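Local coordinates for protein response regulator (Caulobacter vibrioides, PDB 3N0R) that probably relays stress signals as a two-component response regulator whose sigma-factor-like domain acts as an anti-anti-sigma decoy controlled by its receiver domain, at residues A[116-130]-A[144-156]. The protein carries 1 engineered substitution. Numbering follows the deposited sequence. Where two conformers were deposited one is given.
Sequences SRQAFLLTALEGFTP and VERLIGDAQAEID
R117 and E154 form the charged part of this helix crossing: NH2 of R117 donates to OE1 of E154 at 3.0 Å with an N-H...O angle of 157°, the acceptor lying in the guanidinium plane and offering its anti lone pair. Bends at chi2 and chi3 fold the arginine back toward helix 144-156, where CG1 of I155 covers one guanidinium face, 3.9 Å above its plane. NH1 of R117 turns instead to Q273 of the receiver helix 264-277. Two waters extend the polar edge: one joins S116 OG, R117 NE and E154 OE1, the other joins S116 OG to E154 OE2.

The apolar core closes where alanines let the helices come near: A151 CB lies 3.4 Å from F120 CB and A119 CB 3.7 Å from L147 CB. F120 is a knob among I148, A151, Q152 and I155, while I148 CD1 meets T123 tip to tip.

With axes 7.4 Å apart and a crossing angle of -92°, helices 116-125 and 144-156 pack nearly perpendicularly within the helical sigma-like domain, consistent with the region 4 fold of ECF sigma factors, and the R117-Q273 bond ties this crossing to the receiver domain.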
ATOM      1  N   SER A 116      12.993  -2.721  -7.164  1.00 16.78           N
ATOM      2  CA  SER A 116      12.958  -1.265  -7.033  1.00 15.82           C
ATOM      3  C   SER A 116      11.680  -0.809  -6.332  1.00 14.89           C
ATOM      4  O   SER A 116      11.707   0.060  -5.457  1.00 15.36           O
ATOM      5  CB  SER A 116      13.066  -0.600  -8.403  1.00 16.96           C
ATOM      6  OG  SER A 116      12.069  -1.104  -9.273  1.00 17.94           O
ATOM      7  N   ARG A 117      10.556  -1.397  -6.721  1.00 15.42           N
ATOM      8  CA  ARG A 117       9.278  -1.007  -6.141  1.00 15.25           C
ATOM      9  C   ARG A 117       9.150  -1.462  -4.688  1.00 14.15           C
ATOM     10  O   ARG A 117       8.596  -0.743  -3.852  1.00 14.71           O
ATOM     11  CB  ARG A 117       8.121  -1.550  -6.972  1.00 16.59           C
ATOM     12  CG  ARG A 117       6.797  -0.906  -6.650  1.00 17.13           C
ATOM     13  CD  ARG A 117       6.785   0.606  -6.912  1.00 17.84           C
ATOM     14  NE  ARG A 117       7.147   0.953  -8.286  1.00 19.08           N
ATOM     15  CZ  ARG A 117       6.299   1.412  -9.208  1.00 19.42           C
ATOM     16  NH1 ARG A 117       5.012   1.596  -8.924  1.00 20.20           N
ATOM     17  NH2 ARG A 117       6.747   1.703 -10.423  1.00 20.74           N
ATOM     18  N   GLN A 118       9.698  -2.633  -4.376  1.00 13.92           N
ATOM     19  CA  GLN A 118       9.756  -3.088  -2.997  1.00 13.64           C
ATOM     20  C   GLN A 118      10.530  -2.080  -2.147  1.00 13.51           C
ATOM     21  O   GLN A 118      10.070  -1.689  -1.085  1.00 13.87           O
ATOM     22  CB  GLN A 118      10.434  -4.454  -2.921  1.00 14.22           C
ATOM     23  CG  GLN A 118       9.703  -5.552  -3.659  1.00 14.88           C
ATOM     24  CD  GLN A 118      10.583  -6.758  -3.866  1.00 15.00           C
ATOM     25  OE1 GLN A 118      11.414  -7.075  -3.018  1.00 15.68           O
ATOM     26  NE2 GLN A 118      10.424  -7.432  -4.999  1.00 16.00           N
ATOM     27  N   ALA A 119      11.707  -1.671  -2.612  1.00 13.84           N
ATOM     28  CA  ALA A 119      12.540  -0.742  -1.851  1.00 14.31           C
ATOM     29  C   ALA A 119      11.803   0.576  -1.604  1.00 14.01           C
ATOM     30  O   ALA A 119      11.833   1.139  -0.505  1.00 14.53           O
ATOM     31  CB  ALA A 119      13.859  -0.489  -2.563  1.00 15.23           C
ATOM     32  N   PHE A 120      11.128   1.067  -2.636  1.00 14.60           N
ATOM     33  CA  PHE A 120      10.373   2.289  -2.507  1.00 15.15           C
ATOM     34  C   PHE A 120       9.213   2.148  -1.525  1.00 13.78           C
ATOM     35  O   PHE A 120       9.009   3.004  -0.669  1.00 14.53           O
ATOM     36  CB  PHE A 120       9.852   2.735  -3.871  1.00 16.41           C
ATOM     37  CG  PHE A 120       9.122   4.026  -3.818  1.00 17.67           C
ATOM     38  CD1 PHE A 120       9.816   5.232  -3.802  1.00 20.52           C
ATOM     39  CD2 PHE A 120       7.741   4.050  -3.739  1.00 21.59           C
ATOM     40  CE1 PHE A 120       9.144   6.430  -3.720  1.00 23.91           C
ATOM     41  CE2 PHE A 120       7.067   5.249  -3.656  1.00 24.05           C
ATOM     42  CZ  PHE A 120       7.772   6.436  -3.649  1.00 24.23           C
ATOM     43  N   LEU A 121       8.447   1.068  -1.626  1.00 13.54           N
ATOM     44  CA  LEU A 121       7.348   0.906  -0.681  1.00 14.30           C
ATOM     45  C   LEU A 121       7.829   0.689   0.761  1.00 13.50           C
ATOM     46  O   LEU A 121       7.221   1.208   1.705  1.00 14.50           O
ATOM     47  CB  LEU A 121       6.400  -0.213  -1.101  1.00 15.34           C
ATOM     48  CG  LEU A 121       5.629   0.034  -2.400  1.00 16.56           C
ATOM     49  CD1 LEU A 121       4.648  -1.111  -2.624  1.00 18.12           C
ATOM     50  CD2 LEU A 121       4.895   1.373  -2.397  1.00 17.66           C
ATOM     51  N   LEU A 122       8.914  -0.059   0.945  1.00 14.04           N
ATOM     52  CA  LEU A 122       9.419  -0.303   2.294  1.00 14.23           C
ATOM     53  C   LEU A 122       9.772   1.011   2.988  1.00 14.09           C
ATOM     54  O   LEU A 122       9.547   1.166   4.184  1.00 14.82           O
ATOM     55  CB  LEU A 122      10.650  -1.219   2.247  1.00 13.94           C
ATOM     56  CG  LEU A 122      10.353  -2.690   1.943  1.00 13.88           C
ATOM     57  CD1 LEU A 122      11.633  -3.447   1.647  1.00 14.78           C
ATOM     58  CD2 LEU A 122       9.571  -3.362   3.077  1.00 14.78           C
ATOM     59  N   THR A 123      10.337   1.947   2.235  1.00 14.02           N
ATOM     60  CA  THR A 123      10.753   3.224   2.799  1.00 14.73           C
ATOM     61  C   THR A 123       9.614   4.244   2.821  1.00 15.10           C
ATOM     62  O   THR A 123       9.240   4.740   3.889  1.00 16.78           O
ATOM     63  CB  THR A 123      12.015   3.773   2.092  1.00 15.20           C
ATOM     64  OG1 THR A 123      11.803   3.837   0.677  1.00 15.40           O
ATOM     65  CG2 THR A 123      13.231   2.888   2.405  1.00 16.79           C
ATOM     66  N   ALA A 124       9.033   4.536   1.660  1.00 15.08           N
ATOM     67  CA  ALA A 124       8.000   5.572   1.561  1.00 15.53           C
ATOM     68  C   ALA A 124       6.650   5.184   2.182  1.00 15.33           C
ATOM     69  O   ALA A 124       6.006   6.003   2.832  1.00 16.94           O
ATOM     70  CB  ALA A 124       7.816   5.997   0.106  1.00 16.69           C
ATOM     71  N   LEU A 125       6.194   3.957   1.953  1.00 15.25           N
ATOM     72  CA  LEU A 125       4.907   3.525   2.497  1.00 15.65           C
ATOM     73  C   LEU A 125       5.025   3.032   3.934  1.00 15.56           C
ATOM     74  O   LEU A 125       4.219   3.395   4.786  1.00 17.56           O
ATOM     75  CB  LEU A 125       4.267   2.448   1.613  1.00 15.97           C
ATOM     76  CG  LEU A 125       2.842   2.044   2.008  1.00 17.11           C
ATOM     77  CD1 LEU A 125       1.860   3.191   1.785  1.00 21.01           C
ATOM     78  CD2 LEU A 125       2.424   0.823   1.220  1.00 17.44           C
ATOM     79  N   GLU A 126       6.038   2.211   4.201  1.00 14.64           N
ATOM     80  CA  GLU A 126       6.136   1.537   5.486  1.00 15.86           C
ATOM     81  C   GLU A 126       7.028   2.255   6.496  1.00 16.10           C
ATOM     82  O   GLU A 126       7.019   1.923   7.677  1.00 17.37           O
ATOM     83  CB  GLU A 126       6.593   0.093   5.286  1.00 18.09           C
ATOM     84  CG  GLU A 126       5.586  -0.715   4.465  1.00 22.81           C
ATOM     85  CD  GLU A 126       4.211  -0.743   5.108  1.00 25.23           C
ATOM     86  OE1 GLU A 126       4.146  -1.082   6.305  1.00 28.67           O
ATOM     87  OE2 GLU A 126       3.192  -0.430   4.433  1.00 26.47           O
ATOM     88  N   GLY A 127       7.793   3.243   6.039  1.00 15.45           N
ATOM     89  CA  GLY A 127       8.608   4.047   6.931  1.00 15.99           C
ATOM     90  C   GLY A 127       9.885   3.409   7.444  1.00 15.77           C
ATOM     91  O   GLY A 127      10.460   3.894   8.415  1.00 18.74           O
ATOM     92  N   PHE A 128      10.358   2.344   6.806  1.00 14.72           N
ATOM     93  CA  PHE A 128      11.670   1.813   7.163  1.00 14.78           C
ATOM     94  C   PHE A 128      12.758   2.782   6.695  1.00 15.04           C
ATOM     95  O   PHE A 128      12.612   3.454   5.664  1.00 15.27           O
ATOM     96  CB  PHE A 128      11.898   0.444   6.515  1.00 14.81           C
ATOM     97  CG  PHE A 128      11.086  -0.660   7.113  1.00 14.88           C
ATOM     98  CD1 PHE A 128      11.345  -1.100   8.397  1.00 15.93           C
ATOM     99  CD2 PHE A 128      10.077  -1.276   6.384  1.00 15.32           C
ATOM    100  CE1 PHE A 128      10.609  -2.130   8.951  1.00 17.06           C
ATOM    101  CE2 PHE A 128       9.339  -2.305   6.938  1.00 15.97           C
ATOM    102  CZ  PHE A 128       9.609  -2.736   8.223  1.00 16.84           C
ATOM    103  N   THR A 129      13.862   2.839   7.430  1.00 15.82           N
ATOM    104  CA  THR A 129      15.038   3.554   6.943  1.00 16.62           C
ATOM    105  C   THR A 129      15.656   2.759   5.789  1.00 16.19           C
ATOM    106  O   THR A 129      15.391   1.558   5.644  1.00 16.16           O
ATOM    107  CB  THR A 129      16.095   3.688   8.043  1.00 18.08           C
ATOM    108  OG1 THR A 129      16.604   2.387   8.354  1.00 17.99           O
ATOM    109  CG2 THR A 129      15.498   4.315   9.288  1.00 19.28           C
ATOM    110  N   PRO A 130      16.485   3.415   4.959  1.00 17.71           N
ATOM    111  CA  PRO A 130      17.168   2.663   3.902  1.00 18.88           C
ATOM    112  C   PRO A 130      17.997   1.497   4.458  1.00 17.48           C
ATOM    113  O   PRO A 130      18.025   0.431   3.852  1.00 17.53           O
ATOM    114  CB  PRO A 130      18.055   3.719   3.230  1.00 20.44           C
ATOM    115  CG  PRO A 130      17.326   5.014   3.478  1.00 21.13           C
ATOM    116  CD  PRO A 130      16.711   4.867   4.847  1.00 19.05           C
ATOM    117  N   VAL A 144      20.159  -0.273  -2.169  1.00 17.83           N
ATOM    118  CA  VAL A 144      18.825   0.172  -1.814  0.53 17.48           C
ATOM    119  C   VAL A 144      18.580   1.604  -2.321  1.00 16.85           C
ATOM    120  O   VAL A 144      17.492   1.911  -2.812  1.00 16.42           O
ATOM    121  CB  VAL A 144      18.533   0.008  -0.309  0.53 17.89           C
ATOM    122  CG1 VAL A 144      19.146   1.139   0.494  0.53 18.27           C
ATOM    123  CG2 VAL A 144      17.040  -0.075  -0.084  0.53 19.38           C
ATOM    124  N   GLU A 145      19.586   2.465  -2.235  1.00 18.07           N
ATOM    125  CA  GLU A 145      19.443   3.826  -2.743  1.00 18.43           C
ATOM    126  C   GLU A 145      19.204   3.838  -4.254  1.00 18.62           C
ATOM    127  O   GLU A 145      18.377   4.602  -4.757  1.00 18.94           O
ATOM    128  CB  GLU A 145      20.661   4.679  -2.384  1.00 20.99           C
ATOM    129  CG  GLU A 145      20.842   4.883  -0.883  1.00 24.61           C
ATOM    130  CD  GLU A 145      19.788   5.792  -0.270  1.00 28.62           C
ATOM    131  OE1 GLU A 145      20.059   7.004  -0.122  1.00 32.35           O
ATOM    132  OE2 GLU A 145      18.695   5.300   0.073  1.00 30.14           O
ATOM    133  N   ARG A 146      19.908   2.976  -4.983  1.00 18.60           N
ATOM    134  CA  ARG A 146      19.718   2.873  -6.432  1.00 19.16           C
ATOM    135  C   ARG A 146      18.296   2.415  -6.751  1.00 18.13           C
ATOM    136  O   ARG A 146      17.632   2.972  -7.622  1.00 18.42           O
ATOM    137  CB  ARG A 146      20.719   1.880  -7.033  1.00 21.33           C
ATOM    138  CG  ARG A 146      20.715   1.823  -8.553  1.00 24.10           C
ATOM    139  CD  ARG A 146      21.541   0.652  -9.095  1.00 26.19           C
ATOM    140  NE  ARG A 146      20.902  -0.635  -8.828  1.00 28.48           N
ATOM    141  CZ  ARG A 146      19.876  -1.117  -9.524  1.00 30.76           C
ATOM    142  NH1 ARG A 146      19.374  -0.423 -10.537  1.00 32.16           N
ATOM    143  NH2 ARG A 146      19.352  -2.294  -9.211  1.00 31.92           N
ATOM    144  N   LEU A 147      17.838   1.397  -6.025  1.00 16.49           N
ATOM    145  CA  LEU A 147      16.501   0.849  -6.219  1.00 16.49           C
ATOM    146  C   LEU A 147      15.432   1.901  -5.950  1.00 16.45           C
ATOM    147  O   LEU A 147      14.504   2.063  -6.740  1.00 16.42           O
ATOM    148  CB  LEU A 147      16.298  -0.369  -5.315  1.00 16.64           C
ATOM    149  CG  LEU A 147      17.087  -1.631  -5.673  1.00 17.53           C
ATOM    150  CD1 LEU A 147      16.963  -2.664  -4.563  1.00 18.73           C
ATOM    151  CD2 LEU A 147      16.639  -2.214  -7.016  1.00 18.22           C
ATOM    152  N   ILE A 148      15.566   2.621  -4.841  1.00 16.39           N
ATOM    153  CA  ILE A 148      14.600   3.660  -4.502  1.00 17.04           C
ATOM    154  C   ILE A 148      14.559   4.739  -5.589  1.00 17.55           C
ATOM    155  O   ILE A 148      13.485   5.177  -5.995  1.00 18.52           O
ATOM    156  CB  ILE A 148      14.925   4.303  -3.134  1.00 17.17           C
ATOM    157  CG1 ILE A 148      14.702   3.295  -1.996  1.00 18.18           C
ATOM    158  CG2 ILE A 148      14.077   5.554  -2.908  1.00 19.12           C
ATOM    159  CD1 ILE A 148      15.284   3.756  -0.658  1.00 20.17           C
ATOM    160  N   GLY A 149      15.727   5.157  -6.063  1.00 18.42           N
ATOM    161  CA  GLY A 149      15.804   6.165  -7.103  1.00 19.53           C
ATOM    162  C   GLY A 149      15.108   5.731  -8.382  1.00 18.73           C
ATOM    163  O   GLY A 149      14.428   6.532  -9.040  1.00 20.08           O
ATOM    164  N   ASP A 150      15.276   4.463  -8.749  1.00 18.43           N
ATOM    165  CA  ASP A 150      14.605   3.938  -9.942  1.00 19.25           C
ATOM    166  C   ASP A 150      13.089   4.017  -9.797  1.00 17.51           C
ATOM    167  O   ASP A 150      12.384   4.475 -10.703  1.00 18.37           O
ATOM    168  CB  ASP A 150      15.012   2.483 -10.222  1.00 24.20           C
ATOM    169  CG  ASP A 150      16.368   2.361 -10.886  1.00 31.65           C
ATOM    170  OD1 ASP A 150      16.976   3.399 -11.223  1.00 34.44           O
ATOM    171  OD2 ASP A 150      16.819   1.212 -11.087  1.00 34.74           O
ATOM    172  N   ALA A 151      12.586   3.550  -8.660  1.00 16.80           N
ATOM    173  CA  ALA A 151      11.151   3.552  -8.432  1.00 17.23           C
ATOM    174  C   ALA A 151      10.608   4.971  -8.379  1.00 15.86           C
ATOM    175  O   ALA A 151       9.529   5.246  -8.904  1.00 17.11           O
ATOM    176  CB  ALA A 151      10.822   2.803  -7.155  1.00 18.37           C
ATOM    177  N   GLN A 152      11.348   5.879  -7.745  1.00 16.58           N
ATOM    178  CA  GLN A 152      10.887   7.253  -7.621  1.00 17.96           C
ATOM    179  C   GLN A 152      10.686   7.886  -8.997  1.00 16.89           C
ATOM    180  O   GLN A 152       9.701   8.590  -9.235  1.00 16.98           O
ATOM    181  CB  GLN A 152      11.873   8.069  -6.789  1.00 21.97           C
ATOM    182  CG  GLN A 152      11.397   9.470  -6.460  1.00 27.21           C
ATOM    183  CD  GLN A 152      12.344  10.184  -5.517  1.00 33.03           C
ATOM    184  OE1 GLN A 152      13.274   9.578  -4.974  1.00 36.13           O
ATOM    185  NE2 GLN A 152      12.114  11.475  -5.316  1.00 34.86           N
ATOM    186  N   ALA A 153      11.615   7.627  -9.906  1.00 17.11           N
ATOM    187  CA  ALA A 153      11.504   8.145 -11.259  1.00 17.36           C
ATOM    188  C   ALA A 153      10.271   7.578 -11.960  1.00 15.68           C
ATOM    189  O   ALA A 153       9.558   8.310 -12.647  1.00 16.89           O
ATOM    190  CB  ALA A 153      12.767   7.850 -12.058  1.00 19.63           C
ATOM    191  N   GLU A 154      10.021   6.276 -11.796  1.00 15.16           N
ATOM    192  CA  GLU A 154       8.851   5.634 -12.410  1.00 15.49           C
ATOM    193  C   GLU A 154       7.546   6.214 -11.880  1.00 14.83           C
ATOM    194  O   GLU A 154       6.598   6.458 -12.636  1.00 16.11           O
ATOM    195  CB  GLU A 154       8.880   4.119 -12.178  1.00 17.29           C
ATOM    196  CG  GLU A 154       9.971   3.443 -12.958  1.00 18.75           C
ATOM    197  CD  GLU A 154      10.185   1.996 -12.581  1.00 21.32           C
ATOM    198  OE1 GLU A 154       9.369   1.429 -11.827  1.00 23.14           O
ATOM    199  OE2 GLU A 154      11.196   1.423 -13.039  1.00 23.41           O
ATOM    200  N   ILE A 155       7.480   6.397 -10.570  1.00 14.51           N
ATOM    201  CA  ILE A 155       6.284   6.941  -9.959  1.00 15.10           C
ATOM    202  C   ILE A 155       6.081   8.403 -10.367  1.00 15.08           C
ATOM    203  O   ILE A 155       4.977   8.804 -10.740  1.00 15.81           O
ATOM    204  CB  ILE A 155       6.314   6.736  -8.440  1.00 17.56           C
ATOM    205  CG1 ILE A 155       6.214   5.234  -8.148  1.00 20.60           C
ATOM    206  CG2 ILE A 155       5.184   7.518  -7.776  1.00 19.54           C
ATOM    207  CD1 ILE A 155       6.543   4.849  -6.747  1.00 23.54           C
ATOM    208  N   ASP A 156       7.152   9.189 -10.354  1.00 16.36           N
ATOM    209  CA  ASP A 156       7.036  10.584 -10.739  1.00 17.22           C
ATOM    210  C   ASP A 156       6.624  10.707 -12.215  1.00 16.72           C
ATOM    211  O   ASP A 156       5.929  11.651 -12.598  1.00 17.66           O
ATOM    212  CB  ASP A 156       8.334  11.354 -10.437  1.00 19.88           C
ATOM    213  CG  ASP A 156       8.579  11.551  -8.941  1.00 21.06           C
ATOM    214  OD1 ASP A 156       7.679  11.272  -8.120  1.00 24.34           O
ATOM    215  OD2 ASP A 156       9.681  12.005  -8.577  1.00 23.44           O
TER
HETATM  216  O   HOH W   1       9.726   0.376  -9.394  1.00 23.31           O
HETATM  217  O   HOH W   2      12.497  -0.532 -11.853  1.00 31.60           O